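Local coordinates for F5/8 type C domain protein (Bacteroides ovatus, PDB 4ZRX) that is a putative alpha-L-fucosidase that probably releases alpha-linked L-fucose from glycans by hydrolysis and carries an F5/8 type C domain of the kind that often binds sugars, at residues 53-58 against 68-73. Residues are numbered along the deposited sequence; the frame is centred on the assembly and turned at random.
Sequences NTFTGR and ALFNPS
With CG turned anti to its own carbonyl carbon (chi1 -63°), Phe-55 extends its ring from the short helix 52-56 onto the backbone of Leu-69 to Pro-72, while Phe-70, whose CG is anti to the backbone N (chi1 -175°), meets it with the CD1/CE1 side of its ring. One face of the Phe-55 ring lies against the peptide between Phe-70 and Asn-71; Asn-71 N sits 3.8 Å above the ring plane, over its centre, and Phe-70 CA lies nearer the rim. At the root of the ring, Phe-55 CB is 3.3 Å from Leu-69 O. At the far end, CZ of Phe-55 reaches Pro-72, 3.4 Å from its N and 3.7 Å from its CD. The two phenyl groups meet obliquely, planes at 73°, with Phe-55 CE2 3.6 Å from Phe-70 CD1. Pro-72 CD also rests on a face of the Phe-70 ring, so proline and both aromatics form one apolar cluster. Farther along, CG2 of Thr-56 touches CD1 of Leu-69 at 3.9 Å, the side chains crossing at about a right angle.

Beyond this cluster, Phe-70 continues inward to Phe-102 and Val-114. Behind Phe-55, the helix stops after Thr-56, and Gly-57, with positive phi, still bonds through its N to Asn-53 O at 3.0 Å. Arg-333 ties the two segments together from outside, its NE bonding Thr-54 O and its backbone pairing with Ser-73. The contact thus joins a short helix following strand 44-48 of the TIM-barrel domain to the loop leading into helix 77-86. Its chemistry is that of an aromatic side chain laid on a peptide backbone, which suggests cohesion mainly through dispersion and shape, with polar ties supplied by neighbours such as Arg-333.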
loop_
_atom_site.group_PDB
_atom_site.type_symbol
_atom_site.label_atom_id
_atom_site.label_comp_id
_atom_site.label_asym_id
_atom_site.label_seq_id
_atom_site.Cartn_x
_atom_site.Cartn_y
_atom_site.Cartn_z
ATOM N N ASN A 53 21.209 5.710 2.820
ATOM C CA ASN A 53 20.143 6.541 3.386
ATOM C C ASN A 53 19.724 6.061 4.764
ATOM O O ASN A 53 19.261 6.859 5.607
ATOM C CB ASN A 53 18.905 6.557 2.516
ATOM C CG ASN A 53 19.068 7.284 1.230
ATOM O OD1 ASN A 53 20.102 7.862 0.904
ATOM N ND2 ASN A 53 18.018 7.249 0.461
ATOM N N THR A 54 19.859 4.752 5.020
ATOM C CA THR A 54 19.547 4.217 6.324
ATOM C C THR A 54 20.413 4.883 7.405
ATOM O O THR A 54 19.970 5.048 8.553
ATOM C CB THR A 54 19.814 2.697 6.347
ATOM O OG1 THR A 54 19.129 2.073 5.260
ATOM C CG2 THR A 54 19.413 2.062 7.669
ATOM N N PHE A 55 21.645 5.243 7.030
ATOM C CA PHE A 55 22.643 5.796 7.954
ATOM C C PHE A 55 22.666 7.310 8.008
ATOM O O PHE A 55 23.204 7.883 8.973
ATOM C CB PHE A 55 24.024 5.208 7.664
ATOM C CG PHE A 55 24.035 3.734 7.881
ATOM C CD1 PHE A 55 24.291 3.199 9.126
ATOM C CD2 PHE A 55 23.643 2.890 6.853
ATOM C CE1 PHE A 55 24.222 1.811 9.344
ATOM C CE2 PHE A 55 23.532 1.525 7.070
ATOM C CZ PHE A 55 23.811 0.990 8.322
ATOM N N THR A 56 22.120 7.968 6.984
ATOM C CA THR A 56 22.051 9.421 7.010
ATOM C C THR A 56 20.717 9.973 7.501
ATOM O O THR A 56 20.616 11.161 7.822
ATOM C CB THR A 56 22.260 9.996 5.594
ATOM O OG1 THR A 56 21.246 9.498 4.700
ATOM C CG2 THR A 56 23.593 9.641 5.092
ATOM N N GLY A 57 19.689 9.142 7.493
ATOM C CA GLY A 57 18.345 9.545 7.839
ATOM C C GLY A 57 17.588 10.225 6.725
ATOM O O GLY A 57 16.583 10.810 6.970
ATOM N N ARG A 58 18.034 10.109 5.487
ATOM C CA ARG A 58 17.394 10.759 4.380
ATOM C C ARG A 58 16.473 9.798 3.630
ATOM O O ARG A 58 16.736 8.632 3.587
ATOM C CB ARG A 58 18.458 11.246 3.414
ATOM C CG ARG A 58 19.253 12.390 3.989
ATOM C CD ARG A 58 20.287 12.768 3.009
ATOM N NE ARG A 58 21.058 13.853 3.563
ATOM C CZ ARG A 58 22.278 14.211 3.194
ATOM N NH1 ARG A 58 22.967 13.565 2.223
ATOM N NH2 ARG A 58 22.826 15.236 3.860
ATOM N N ALA A 68 31.833 5.832 3.904
ATOM C CA ALA A 68 32.173 5.560 5.290
ATOM C C ALA A 68 30.963 5.473 6.216
ATOM O O ALA A 68 31.019 4.799 7.220
ATOM C CB ALA A 68 33.147 6.593 5.843
ATOM N N LEU A 69 29.878 6.148 5.862
ATOM C CA LEU A 69 28.702 6.154 6.696
ATOM C C LEU A 69 27.963 4.817 6.659
ATOM O O LEU A 69 27.211 4.521 7.589
ATOM C CB LEU A 69 27.761 7.234 6.229
ATOM C CG LEU A 69 28.320 8.620 6.497
ATOM C CD1 LEU A 69 27.367 9.644 5.898
ATOM C CD2 LEU A 69 28.473 8.838 7.969
ATOM N N PHE A 70 28.157 4.063 5.583
ATOM C CA PHE A 70 27.497 2.714 5.482
ATOM C C PHE A 70 28.189 1.753 6.396
ATOM O O PHE A 70 29.272 1.210 6.088
ATOM C CB PHE A 70 27.457 2.178 4.063
ATOM C CG PHE A 70 26.687 0.890 3.973
ATOM C CD1 PHE A 70 25.313 0.924 3.975
ATOM C CD2 PHE A 70 27.322 -0.318 4.008
ATOM C CE1 PHE A 70 24.552 -0.242 3.922
ATOM C CE2 PHE A 70 26.574 -1.485 3.966
ATOM C CZ PHE A 70 25.192 -1.444 3.919
ATOM N N ASN A 71 27.605 1.518 7.559
ATOM C CA ASN A 71 28.247 0.627 8.496
ATOM C C ASN A 71 27.291 -0.091 9.432
ATOM O O ASN A 71 27.235 0.184 10.625
ATOM C CB ASN A 71 29.316 1.389 9.310
ATOM C CG ASN A 71 30.319 0.425 9.978
ATOM O OD1 ASN A 71 30.407 -0.748 9.628
ATOM N ND2 ASN A 71 31.003 0.904 10.979
ATOM N N PRO A 72 26.518 -1.027 8.895
ATOM C CA PRO A 72 25.618 -1.785 9.763
ATOM C C PRO A 72 26.289 -2.551 10.855
ATOM O O PRO A 72 27.331 -3.187 10.599
ATOM C CB PRO A 72 24.942 -2.767 8.817
ATOM C CG PRO A 72 25.554 -2.607 7.566
ATOM C CD PRO A 72 26.468 -1.479 7.503
ATOM N N SER A 73 25.768 -2.455 12.085
ATOM C CA SER A 73 26.514 -3.012 13.209
ATOM C C SER A 73 26.446 -4.514 13.351
ATOM O O SER A 73 27.365 -5.091 13.933
ATOM C CB SER A 73 26.113 -2.330 14.506
ATOM O OG SER A 73 24.721 -2.427 14.739
#